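Local structure of putative NADPH-dependent oxidoreductase (Desulfitobacterium hafniense DCB-2, 3DB2) at residues P178-G183 / A332-A337; V184-N189 / A229-N234; E81-C86 / Q111-T116. The protein probably catalyses an NADPH-dependent oxidation or reduction of a substrate not yet identified, as a two-domain dehydrogenase with a Rossmann fold. One frame throughout, in Å; residues are numbered along the deposited sequence.

Contacts 1 and 2 are buried, use successive helices, 178-181 and 183-194, and have centres about 8 Å apart; Ile-187 CD1 of contact 2 lies 3.5 Å from Val-334 CG2 of contact 1. Contact 1 sets the short helix 178-181 against helix 324-343, and contact 2 lays the next helix, 183-194, on a strand of the mixed sheet. Contact 3 stands apart, its centre about 24 Å from that of contact 1 and about 28 Å from that of contact 2, in the Rossmann-fold part, and is only partly buried. All three meet mainly through aliphatic carbons. They differ in their polar borders: a threonine bound to backbone in contact 1, a buried amide pair in contact 2, charged groups in contact 3.

Contact 1 of 3, residues P178-G183 / A332-A337; sequences PLTQLG and AVVLAA
The backbones of 178-183, whose first four residues form helix 178-181, and of 332-337 within helix 324-343 come nearest at Leu-179 and Val-334, whose CA atoms are 6.5 Å apart. Leu-179 enters with two parts of its side chain. Its CD2 reaches the CB of Ala-337 at 3.5 Å, while its CG sits 4.1 Å from CG1 of Val-334, the two side chains sliding past one another in opposite directions. The leucine's CG lies trans to the backbone N (chi1 -165°), an orientation that carries the branch over to the longer helix. Val-334 uses both methyls: CG2 lies 3.8 Å from the backbone O of Leu-179, and CG1 is 3.6 Å from OG1 of Thr-180, the threonine and valine side chains crossing at about a right angle. That hydroxyl is hydrogen-bonded to the O of Pro-175, and Val-334 is covered further by Val-184 and Ile-187 of helix 183-194. At the C-terminal end of the short helix, Pro-178 O receives the N-H groups of both Leu-182, at 2.8 Å, and Gly-183. The chemistry is therefore mainly dispersive: aliphatic carbons make up most of the interface, and the one hydroxyl against the valine has its polar need met by backbone.

Contact 2 of 3, residues V184-N189 / A229-N234; sequences VHQIDN and AYLGTN
Leu-231 reaches the helix because its CG stands opposite its own backbone N (chi1 171°), while Ile-187 holds CG1 opposite its carbonyl carbon (chi1 -63°) and thereby brings that branch round to the strand. The leucine fork divides between two neighbouring residues: CD2 lies 3.7 Å from CG1 of Ile-187, the side chains crossing at about a right angle, and CD1 rests 3.6 Å from CB of Gln-186. The nearest CA pair, Gln-186 and Leu-231, is 7.6 Å apart, a gap bridged by side chains. Gln-186 offers only its root here; its chain bends beyond CG and takes the amide away from the strand segment. There OE1 accepts from Asn-189 ND2 at 3.0 Å along a nearly straight N-H line (167°); the donor stands above the carbonyl plane of Gln-186, while OE1 lies close to the amide plane of Asn-189. Gln-186 NE2 donates to Val-153 O of strand 147-155, so both ends of this buried amide have partners. On the strand, Tyr-230 stacks on Tyr-230 of the second subunit, so the strand is part of the subunit interface. A helix packed through aliphatic groups on a mixed sheet is the layered alpha/beta arrangement of the GFO/IDH/MocA C-terminal domain.

Contact 3 of 3, residues E81-C86 / Q111-T116; sequences EVIEQC and QVIKET
Val-112 of helix 103-116 packs against Ile-83 and Glu-84 of helix 79-88, and the two short segments run almost parallel, 7° apart with axes 9.8 Å from each other. The buried, closely packed side is aliphatic. Ile-83 CG2 meets both Val-112 CG1 and Ile-113 CD1 at 4.1 Å; the bend of Ile-113 at chi2 (-53°) brings that terminal methyl near. Ile-83 and Ile-113 also touch Ile-93 of strand 92-96, so this side faces the parallel sheet. Toward the outside the contact changes character. Partly exposed Glu-84 lends its methylene, CG lying 4.0 Å from Val-112 CG1, while the chain extends beyond CG and its carboxylate forms a salt bridge with Arg-108 of the same helix 103-116 as Val-112. Exposed Gln-111 and Glu-115 lie on the second helix beyond this border. Near the helix end Thr-116 OG1 donates to Val-112 O at 2.6 Å, tilted 21° from the carbonyl plane, and the same oxygen also takes the backbone N-H of Thr-116. Such neighbouring parallel helices are expected where beta-alpha-beta units repeat along a Rossmann sheet. The contact is thus apolar on its sheet side and charged on its outer side, where the Glu-84 to Arg-108 bridge also joins the two helices.

Contact 1 of 3, residues P178-G183 / A332-A337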
ATOM      1  N   PRO C 178       7.205  14.149   5.041  1.00 17.37           N
ATOM      2  CA  PRO C 178       7.809  13.379   3.958  1.00 16.82           C
ATOM      3  C   PRO C 178       6.961  13.464   2.692  1.00 15.43           C
ATOM      4  O   PRO C 178       7.457  13.174   1.589  1.00 18.36           O
ATOM      5  CB  PRO C 178       7.907  11.957   4.528  1.00 17.09           C
ATOM      6  CG  PRO C 178       6.789  11.902   5.536  1.00 15.62           C
ATOM      7  CD  PRO C 178       6.804  13.275   6.164  1.00 17.70           C
ATOM      8  N   LEU C 179       5.700  13.858   2.802  1.00 18.22           N
ATOM      9  CA  LEU C 179       4.890  13.921   1.566  1.00 17.01           C
ATOM     10  C   LEU C 179       5.495  14.837   0.515  1.00 17.03           C
ATOM     11  O   LEU C 179       5.486  14.554  -0.691  1.00 17.39           O
ATOM     12  CB  LEU C 179       3.508  14.420   1.935  1.00 18.31           C
ATOM     13  CG  LEU C 179       2.356  14.282   0.963  1.00 19.63           C
ATOM     14  CD1 LEU C 179       2.393  12.917   0.293  1.00 25.37           C
ATOM     15  CD2 LEU C 179       1.064  14.556   1.715  1.00 24.67           C
ATOM     16  N   THR C 180       6.053  15.975   0.967  1.00 19.35           N
ATOM     17  CA  THR C 180       6.762  16.849   0.026  1.00 18.70           C
ATOM     18  C   THR C 180       8.112  16.300  -0.385  1.00 19.10           C
ATOM     19  O   THR C 180       8.362  16.053  -1.566  1.00 25.68           O
ATOM     20  CB  THR C 180       6.951  18.247   0.655  1.00 18.05           C
ATOM     21  OG1 THR C 180       5.678  18.891   0.810  1.00 21.69           O
ATOM     22  CG2 THR C 180       7.767  19.124  -0.266  1.00 23.97           C
ATOM     23  N   GLN C 181       9.016  16.084   0.558  1.00 22.84           N
ATOM     24  CA  GLN C 181      10.400  15.744   0.293  1.00 23.46           C
ATOM     25  C   GLN C 181      10.536  14.404  -0.430  1.00 23.48           C
ATOM     26  O   GLN C 181      11.392  14.265  -1.306  1.00 30.16           O
ATOM     27  CB  GLN C 181      11.231  15.650   1.579  1.00 24.33           C
ATOM     28  CG  GLN C 181      11.670  16.919   2.244  1.00 37.19           C
ATOM     29  CD  GLN C 181      11.405  18.175   1.431  1.00 44.67           C
ATOM     30  OE1 GLN C 181      12.239  18.617   0.637  1.00 41.98           O
ATOM     31  NE2 GLN C 181      10.220  18.747   1.661  1.00 44.86           N
ATOM     32  N   LEU C 182       9.717  13.438  -0.020  1.00 18.54           N
ATOM     33  CA  LEU C 182       9.772  12.084  -0.558  1.00 15.22           C
ATOM     34  C   LEU C 182       8.605  11.904  -1.523  1.00 14.29           C
ATOM     35  O   LEU C 182       8.781  11.420  -2.640  1.00 19.93           O
ATOM     36  CB  LEU C 182       9.713  11.013   0.537  1.00 14.49           C
ATOM     37  CG  LEU C 182      10.759  11.074   1.650  1.00 15.04           C
ATOM     38  CD1 LEU C 182      10.704   9.827   2.542  1.00 17.85           C
ATOM     39  CD2 LEU C 182      12.147  11.244   1.062  1.00 22.37           C
ATOM     40  N   GLY C 183       7.403  12.268  -1.141  1.00 17.19           N
ATOM     41  CA  GLY C 183       6.228  11.932  -1.917  1.00 21.02           C
ATOM     42  C   GLY C 183       6.202  12.539  -3.300  1.00 22.40           C
ATOM     43  O   GLY C 183       5.609  11.972  -4.216  1.00 18.36           O
ATOM     44  N   ALA C 332       0.027  20.114  -6.320  1.00 20.00           N
ATOM     45  CA  ALA C 332      -1.403  20.117  -6.026  1.00 20.60           C
ATOM     46  C   ALA C 332      -1.840  18.828  -5.333  1.00 18.29           C
ATOM     47  O   ALA C 332      -2.707  18.843  -4.465  1.00 15.05           O
ATOM     48  CB  ALA C 332      -2.180  20.311  -7.319  1.00 21.32           C
ATOM     49  N   VAL C 333      -1.245  17.696  -5.688  1.00 15.68           N
ATOM     50  CA  VAL C 333      -1.530  16.457  -4.956  1.00 14.87           C
ATOM     51  C   VAL C 333      -1.139  16.602  -3.489  1.00 17.74           C
ATOM     52  O   VAL C 333      -1.871  16.223  -2.573  1.00 17.68           O
ATOM     53  CB  VAL C 333      -0.837  15.263  -5.624  1.00 16.25           C
ATOM     54  CG1 VAL C 333      -1.000  13.945  -4.906  1.00 24.04           C
ATOM     55  CG2 VAL C 333      -1.406  15.087  -7.046  1.00 17.78           C
ATOM     56  N   VAL C 334       0.058  17.166  -3.246  1.00 12.73           N
ATOM     57  CA  VAL C 334       0.535  17.356  -1.885  1.00 13.58           C
ATOM     58  C   VAL C 334      -0.411  18.314  -1.160  1.00 13.48           C
ATOM     59  O   VAL C 334      -0.775  18.035  -0.015  1.00 15.53           O
ATOM     60  CB  VAL C 334       1.994  17.852  -1.845  1.00 15.92           C
ATOM     61  CG1 VAL C 334       2.424  18.139  -0.403  1.00 20.76           C
ATOM     62  CG2 VAL C 334       2.960  16.834  -2.446  1.00 15.55           C
ATOM     63  N   LEU C 335      -0.815  19.406  -1.807  1.00 16.89           N
ATOM     64  CA  LEU C 335      -1.653  20.378  -1.093  1.00 17.98           C
ATOM     65  C   LEU C 335      -3.041  19.776  -0.819  1.00 15.83           C
ATOM     66  O   LEU C 335      -3.636  20.026   0.231  1.00 17.12           O
ATOM     67  CB  LEU C 335      -1.730  21.685  -1.864  1.00 19.97           C
ATOM     68  CG  LEU C 335      -0.404  22.406  -2.135  1.00 26.39           C
ATOM     69  CD1 LEU C 335      -0.613  23.594  -3.071  1.00 21.75           C
ATOM     70  CD2 LEU C 335       0.272  22.860  -0.842  1.00 22.54           C
ATOM     71  N   ALA C 336      -3.510  18.968  -1.757  1.00 17.15           N
ATOM     72  CA  ALA C 336      -4.852  18.370  -1.572  1.00 15.93           C
ATOM     73  C   ALA C 336      -4.822  17.398  -0.414  1.00 17.54           C
ATOM     74  O   ALA C 336      -5.802  17.302   0.350  1.00 16.11           O
ATOM     75  CB  ALA C 336      -5.273  17.724  -2.872  1.00 19.34           C
ATOM     76  N   ALA C 337      -3.704  16.665  -0.306  1.00 15.54           N
ATOM     77  CA  ALA C 337      -3.509  15.710   0.787  1.00 16.92           C
ATOM     78  C   ALA C 337      -3.431  16.384   2.143  1.00 17.94           C
ATOM     79  O   ALA C 337      -4.010  15.910   3.118  1.00 18.46           O
ATOM     80  CB  ALA C 337      -2.257  14.870   0.548  1.00 21.50           C
TER

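Contact 2 of 3, residues V184-N189 / A229-N234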
ATOM      1  N   VAL C 184       6.802  13.735  -3.490  1.00 18.06           N
ATOM      2  CA  VAL C 184       6.644  14.366  -4.811  1.00 16.15           C
ATOM      3  C   VAL C 184       7.281  13.536  -5.902  1.00 15.77           C
ATOM      4  O   VAL C 184       6.890  13.539  -7.070  1.00 16.69           O
ATOM      5  CB  VAL C 184       7.256  15.782  -4.740  1.00 24.60           C
ATOM      6  CG1 VAL C 184       7.476  16.373  -6.123  1.00 35.35           C
ATOM      7  CG2 VAL C 184       6.324  16.668  -3.929  1.00 31.41           C
ATOM      8  N   HIS C 185       8.319  12.768  -5.525  1.00 16.19           N
ATOM      9  CA  HIS C 185       8.959  11.841  -6.458  1.00 16.36           C
ATOM     10  C   HIS C 185       7.959  10.791  -6.952  1.00 12.73           C
ATOM     11  O   HIS C 185       7.793  10.593  -8.161  1.00 13.42           O
ATOM     12  CB  HIS C 185      10.112  11.089  -5.826  1.00 18.40           C
ATOM     13  CG  HIS C 185      11.355  11.849  -5.522  1.00 34.65           C
ATOM     14  ND1 HIS C 185      12.429  11.901  -6.381  1.00 34.59           N
ATOM     15  CD2 HIS C 185      11.690  12.580  -4.435  1.00 30.08           C
ATOM     16  CE1 HIS C 185      13.372  12.635  -5.831  1.00 35.98           C
ATOM     17  NE2 HIS C 185      12.954  13.053  -4.653  1.00 35.45           N
ATOM     18  N   GLN C 186       7.309  10.166  -5.965  1.00 13.59           N
ATOM     19  CA  GLN C 186       6.315   9.126  -6.308  1.00 15.80           C
ATOM     20  C   GLN C 186       5.051   9.693  -6.912  1.00 13.47           C
ATOM     21  O   GLN C 186       4.465   9.073  -7.826  1.00 14.50           O
ATOM     22  CB  GLN C 186       6.008   8.255  -5.078  1.00 13.98           C
ATOM     23  CG  GLN C 186       7.234   7.452  -4.638  1.00 14.39           C
ATOM     24  CD  GLN C 186       7.525   6.241  -5.505  1.00 14.93           C
ATOM     25  OE1 GLN C 186       7.375   6.203  -6.727  1.00 17.75           O
ATOM     26  NE2 GLN C 186       8.007   5.208  -4.837  1.00 15.36           N
ATOM     27  N   ILE C 187       4.591  10.871  -6.477  1.00 13.10           N
ATOM     28  CA  ILE C 187       3.502  11.550  -7.158  1.00 12.07           C
ATOM     29  C   ILE C 187       3.785  11.793  -8.628  1.00 12.82           C
ATOM     30  O   ILE C 187       2.941  11.572  -9.524  1.00 15.06           O
ATOM     31  CB  ILE C 187       3.162  12.875  -6.443  1.00 14.15           C
ATOM     32  CG1 ILE C 187       2.659  12.539  -5.022  1.00 14.13           C
ATOM     33  CG2 ILE C 187       2.190  13.717  -7.240  1.00 16.99           C
ATOM     34  CD1 ILE C 187       2.490  13.771  -4.172  1.00 16.27           C
ATOM     35  N   ASP C 188       4.994  12.228  -8.950  1.00 14.21           N
ATOM     36  CA  ASP C 188       5.383  12.384 -10.352  1.00 11.77           C
ATOM     37  C   ASP C 188       5.428  11.010 -11.024  1.00 17.79           C
ATOM     38  O   ASP C 188       4.890  10.920 -12.146  1.00 19.05           O
ATOM     39  CB  ASP C 188       6.716  13.104 -10.497  1.00 14.89           C
ATOM     40  CG  ASP C 188       6.954  13.379 -11.982  1.00 17.59           C
ATOM     41  OD1 ASP C 188       6.240  14.244 -12.549  1.00 19.25           O
ATOM     42  OD2 ASP C 188       7.836  12.700 -12.534  1.00 18.10           O
ATOM     43  N   ASN C 189       6.021  10.006 -10.381  1.00 14.14           N
ATOM     44  CA  ASN C 189       6.008   8.681 -11.000  1.00 13.05           C
ATOM     45  C   ASN C 189       4.594   8.223 -11.299  1.00 13.25           C
ATOM     46  O   ASN C 189       4.342   7.641 -12.354  1.00 16.96           O
ATOM     47  CB  ASN C 189       6.726   7.642 -10.129  1.00 14.34           C
ATOM     48  CG  ASN C 189       8.226   7.882 -10.139  1.00 18.58           C
ATOM     49  OD1 ASN C 189       8.753   8.519 -11.050  1.00 16.50           O
ATOM     50  ND2 ASN C 189       8.876   7.343  -9.116  1.00 16.76           N
ATOM     51  N   ALA C 229      -4.588   4.656  -6.816  1.00 11.59           N
ATOM     52  CA  ALA C 229      -3.258   4.434  -6.245  1.00 11.61           C
ATOM     53  C   ALA C 229      -3.255   4.745  -4.739  1.00 15.09           C
ATOM     54  O   ALA C 229      -4.078   5.509  -4.250  1.00 13.44           O
ATOM     55  CB  ALA C 229      -2.193   5.233  -6.950  1.00 13.73           C
ATOM     56  N   TYR C 230      -2.305   4.102  -4.074  1.00 14.93           N
ATOM     57  CA  TYR C 230      -1.891   4.284  -2.701  1.00 13.59           C
ATOM     58  C   TYR C 230      -0.481   4.874  -2.673  1.00 13.31           C
ATOM     59  O   TYR C 230       0.361   4.376  -3.429  1.00 11.75           O
ATOM     60  CB  TYR C 230      -1.909   2.939  -1.965  1.00 15.00           C
ATOM     61  CG  TYR C 230      -1.074   2.958  -0.710  1.00 11.28           C
ATOM     62  CD1 TYR C 230      -1.498   3.676   0.410  1.00 14.07           C
ATOM     63  CD2 TYR C 230       0.133   2.273  -0.650  1.00 13.32           C
ATOM     64  CE1 TYR C 230      -0.713   3.681   1.548  1.00 15.16           C
ATOM     65  CE2 TYR C 230       0.921   2.285   0.494  1.00 14.66           C
ATOM     66  CZ  TYR C 230       0.471   2.998   1.582  1.00 15.64           C
ATOM     67  OH  TYR C 230       1.207   3.049   2.750  1.00 17.41           O
ATOM     68  N   LEU C 231      -0.266   5.881  -1.825  1.00 13.02           N
ATOM     69  CA  LEU C 231       1.077   6.386  -1.586  1.00 14.20           C
ATOM     70  C   LEU C 231       1.353   6.430  -0.086  1.00 11.44           C
ATOM     71  O   LEU C 231       0.641   7.132   0.621  1.00 12.21           O
ATOM     72  CB  LEU C 231       1.243   7.766  -2.199  1.00 18.56           C
ATOM     73  CG  LEU C 231       2.533   8.513  -1.833  1.00 18.36           C
ATOM     74  CD1 LEU C 231       3.762   7.748  -2.288  1.00 21.29           C
ATOM     75  CD2 LEU C 231       2.523   9.886  -2.470  1.00 20.20           C
ATOM     76  N   GLY C 232       2.357   5.715   0.378  1.00 13.68           N
ATOM     77  CA  GLY C 232       2.804   5.776   1.766  1.00 11.29           C
ATOM     78  C   GLY C 232       4.094   6.567   1.827  1.00 13.24           C
ATOM     79  O   GLY C 232       5.001   6.326   1.036  1.00 14.05           O
ATOM     80  N   THR C 233       4.137   7.545   2.726  1.00 14.87           N
ATOM     81  CA  THR C 233       5.334   8.377   2.938  1.00 13.54           C
ATOM     82  C   THR C 233       5.600   8.369   4.441  1.00 16.32           C
ATOM     83  O   THR C 233       4.686   8.601   5.233  1.00 15.78           O
ATOM     84  CB  THR C 233       5.197   9.809   2.416  1.00 11.39           C
ATOM     85  OG1 THR C 233       3.955  10.382   2.832  1.00 14.28           O
ATOM     86  CG2 THR C 233       5.230   9.815   0.893  1.00 16.62           C
ATOM     87  N   ASN C 234       6.803   8.044   4.874  1.00 14.66           N
ATOM     88  CA  ASN C 234       7.033   7.736   6.275  1.00 13.43           C
ATOM     89  C   ASN C 234       8.430   8.199   6.656  1.00 20.53           C
ATOM     90  O   ASN C 234       9.349   7.892   5.886  1.00 20.32           O
ATOM     91  CB  ASN C 234       6.802   6.219   6.374  1.00 18.58           C
ATOM     92  CG  ASN C 234       6.718   5.734   7.803  1.00 18.80           C
ATOM     93  OD1 ASN C 234       7.560   6.192   8.568  1.00 21.11           O
ATOM     94  ND2 ASN C 234       5.756   4.853   8.102  1.00 19.82           N
TER

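Contact 3 of 3, residues E81-C86 / Q111-T116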
ATOM      1  N   GLU C  81      11.077  33.565  -6.930  1.00 25.04           N
ATOM      2  CA  GLU C  81      11.760  34.828  -7.251  1.00 21.18           C
ATOM      3  C   GLU C  81      13.034  34.568  -8.034  1.00 20.04           C
ATOM      4  O   GLU C  81      13.481  35.371  -8.863  1.00 22.18           O
ATOM      5  CB  GLU C  81      12.048  35.602  -5.956  1.00 25.13           C
ATOM      6  CG  GLU C  81      12.959  34.867  -5.012  1.00 32.61           C
ATOM      7  CD  GLU C  81      13.143  35.575  -3.684  1.00 42.65           C
ATOM      8  OE1 GLU C  81      12.395  35.223  -2.751  1.00 45.52           O
ATOM      9  OE2 GLU C  81      14.030  36.452  -3.600  1.00 44.47           O
ATOM     10  N   VAL C  82      13.710  33.434  -7.801  1.00 23.52           N
ATOM     11  CA  VAL C  82      14.948  33.228  -8.558  1.00 15.41           C
ATOM     12  C   VAL C  82      14.637  32.932 -10.014  1.00 22.14           C
ATOM     13  O   VAL C  82      15.254  33.479 -10.938  1.00 21.91           O
ATOM     14  CB  VAL C  82      15.785  32.117  -7.932  1.00 19.92           C
ATOM     15  CG1 VAL C  82      16.984  31.829  -8.807  1.00 23.33           C
ATOM     16  CG2 VAL C  82      16.225  32.505  -6.530  1.00 22.67           C
ATOM     17  N   ILE C  83      13.656  32.067 -10.245  1.00 17.07           N
ATOM     18  CA  ILE C  83      13.185  31.809 -11.614  1.00 17.58           C
ATOM     19  C   ILE C  83      12.715  33.090 -12.275  1.00 18.99           C
ATOM     20  O   ILE C  83      13.017  33.374 -13.444  1.00 18.59           O
ATOM     21  CB  ILE C  83      12.070  30.734 -11.636  1.00 20.97           C
ATOM     22  CG1 ILE C  83      12.537  29.362 -11.155  1.00 25.61           C
ATOM     23  CG2 ILE C  83      11.452  30.625 -13.013  1.00 18.15           C
ATOM     24  CD1 ILE C  83      11.402  28.420 -10.709  1.00 17.01           C
ATOM     25  N   GLU C  84      11.981  33.930 -11.570  1.00 19.72           N
ATOM     26  CA  GLU C  84      11.485  35.156 -12.217  1.00 19.87           C
ATOM     27  C   GLU C  84      12.665  36.034 -12.655  1.00 18.26           C
ATOM     28  O   GLU C  84      12.667  36.497 -13.789  1.00 20.42           O
ATOM     29  CB  GLU C  84      10.552  35.899 -11.283  1.00 22.84           C
ATOM     30  CG  GLU C  84       9.152  35.361 -11.107  1.00 22.93           C
ATOM     31  CD  GLU C  84       8.383  35.966  -9.952  1.00 29.17           C
ATOM     32  OE1 GLU C  84       9.002  36.473  -8.997  1.00 29.24           O
ATOM     33  OE2 GLU C  84       7.130  35.955  -9.984  1.00 31.22           O
ATOM     34  N   GLN C  85      13.642  36.231 -11.769  1.00 21.82           N
ATOM     35  CA  GLN C  85      14.797  37.043 -12.141  1.00 21.46           C
ATOM     36  C   GLN C  85      15.560  36.443 -13.296  1.00 21.02           C
ATOM     37  O   GLN C  85      15.957  37.134 -14.251  1.00 25.63           O
ATOM     38  CB  GLN C  85      15.711  37.250 -10.934  1.00 23.79           C
ATOM     39  CG  GLN C  85      16.691  38.402 -11.167  1.00 28.98           C
ATOM     40  CD  GLN C  85      17.736  38.605 -10.112  1.00 25.19           C
ATOM     41  OE1 GLN C  85      17.813  37.910  -9.098  1.00 37.11           O
ATOM     42  NE2 GLN C  85      18.597  39.593 -10.317  1.00 35.26           N
ATOM     43  N   CYS C  86      15.766  35.120 -13.311  1.00 22.56           N
ATOM     44  CA  CYS C  86      16.538  34.540 -14.422  1.00 19.70           C
ATOM     45  C   CYS C  86      15.753  34.528 -15.722  1.00 19.02           C
ATOM     46  O   CYS C  86      16.253  34.870 -16.778  1.00 19.70           O
ATOM     47  CB  CYS C  86      16.981  33.119 -14.075  1.00 19.83           C
ATOM     48  SG  CYS C  86      18.046  33.034 -12.641  1.00 21.81           S
ATOM     49  N   GLN C 111       3.493  31.518 -14.827  1.00 25.47           N
ATOM     50  CA  GLN C 111       3.199  32.774 -15.525  1.00 27.53           C
ATOM     51  C   GLN C 111       4.422  33.408 -16.164  1.00 21.31           C
ATOM     52  O   GLN C 111       4.435  33.843 -17.322  1.00 21.85           O
ATOM     53  CB  GLN C 111       2.579  33.710 -14.489  1.00 31.04           C
ATOM     54  CG  GLN C 111       2.547  35.149 -14.991  1.00 43.42           C
ATOM     55  CD  GLN C 111       1.344  35.443 -15.865  1.00 47.01           C
ATOM     56  OE1 GLN C 111       0.627  34.534 -16.289  1.00 53.14           O
ATOM     57  NE2 GLN C 111       1.151  36.739 -16.121  1.00 55.48           N
ATOM     58  N   VAL C 112       5.511  33.456 -15.384  1.00 20.99           N
ATOM     59  CA  VAL C 112       6.741  34.077 -15.946  1.00 21.62           C
ATOM     60  C   VAL C 112       7.342  33.252 -17.053  1.00 18.48           C
ATOM     61  O   VAL C 112       7.971  33.801 -17.964  1.00 21.27           O
ATOM     62  CB  VAL C 112       7.727  34.369 -14.805  1.00 24.21           C
ATOM     63  CG1 VAL C 112       8.490  33.119 -14.368  1.00 23.86           C
ATOM     64  CG2 VAL C 112       8.725  35.468 -15.199  1.00 34.40           C
ATOM     65  N   ILE C 113       7.188  31.922 -17.041  1.00 20.05           N
ATOM     66  CA  ILE C 113       7.629  31.092 -18.156  1.00 18.88           C
ATOM     67  C   ILE C 113       6.722  31.331 -19.369  1.00 25.88           C
ATOM     68  O   ILE C 113       7.204  31.469 -20.494  1.00 26.87           O
ATOM     69  CB  ILE C 113       7.645  29.600 -17.807  1.00 23.86           C
ATOM     70  CG1 ILE C 113       8.575  29.252 -16.635  1.00 20.12           C
ATOM     71  CG2 ILE C 113       7.975  28.693 -18.991  1.00 23.65           C
ATOM     72  CD1 ILE C 113      10.004  29.714 -16.705  1.00 26.44           C
ATOM     73  N   LYS C 114       5.412  31.415 -19.140  1.00 25.46           N
ATOM     74  CA  LYS C 114       4.522  31.783 -20.244  1.00 29.08           C
ATOM     75  C   LYS C 114       4.953  33.118 -20.844  1.00 29.24           C
ATOM     76  O   LYS C 114       5.245  33.181 -22.042  1.00 33.98           O
ATOM     77  CB  LYS C 114       3.074  31.810 -19.725  1.00 31.31           C
ATOM     78  CG  LYS C 114       2.468  30.429 -19.505  1.00 37.92           C
ATOM     79  CD  LYS C 114       1.087  30.391 -18.886  1.00 44.03           C
ATOM     80  CE  LYS C 114       0.955  31.191 -17.607  1.00 50.25           C
ATOM     81  NZ  LYS C 114      -0.405  31.161 -16.983  1.00 51.07           N
ATOM     82  N   GLU C 115       5.010  34.143 -20.006  1.00 26.29           N
ATOM     83  CA  GLU C 115       5.425  35.484 -20.376  1.00 32.08           C
ATOM     84  C   GLU C 115       6.712  35.486 -21.210  1.00 33.28           C
ATOM     85  O   GLU C 115       6.755  35.955 -22.348  1.00 38.41           O
ATOM     86  CB  GLU C 115       5.707  36.376 -19.165  1.00 28.99           C
ATOM     87  CG  GLU C 115       4.544  37.179 -18.654  1.00 38.17           C
ATOM     88  CD  GLU C 115       4.549  37.392 -17.151  1.00 40.85           C
ATOM     89  OE1 GLU C 115       5.633  37.358 -16.536  1.00 40.17           O
ATOM     90  OE2 GLU C 115       3.452  37.605 -16.572  1.00 45.36           O
ATOM     91  N   THR C 116       7.780  34.965 -20.620  1.00 28.27           N
ATOM     92  CA  THR C 116       9.102  35.074 -21.245  1.00 24.92           C
ATOM     93  C   THR C 116       9.337  34.069 -22.350  1.00 25.88           C
ATOM     94  O   THR C 116      10.141  34.317 -23.263  1.00 32.48           O
ATOM     95  CB  THR C 116      10.155  34.960 -20.131  1.00 24.55           C
ATOM     96  OG1 THR C 116      10.023  33.697 -19.491  1.00 24.22           O
ATOM     97  CG2 THR C 116       9.869  35.981 -19.018  1.00 24.08           C
TER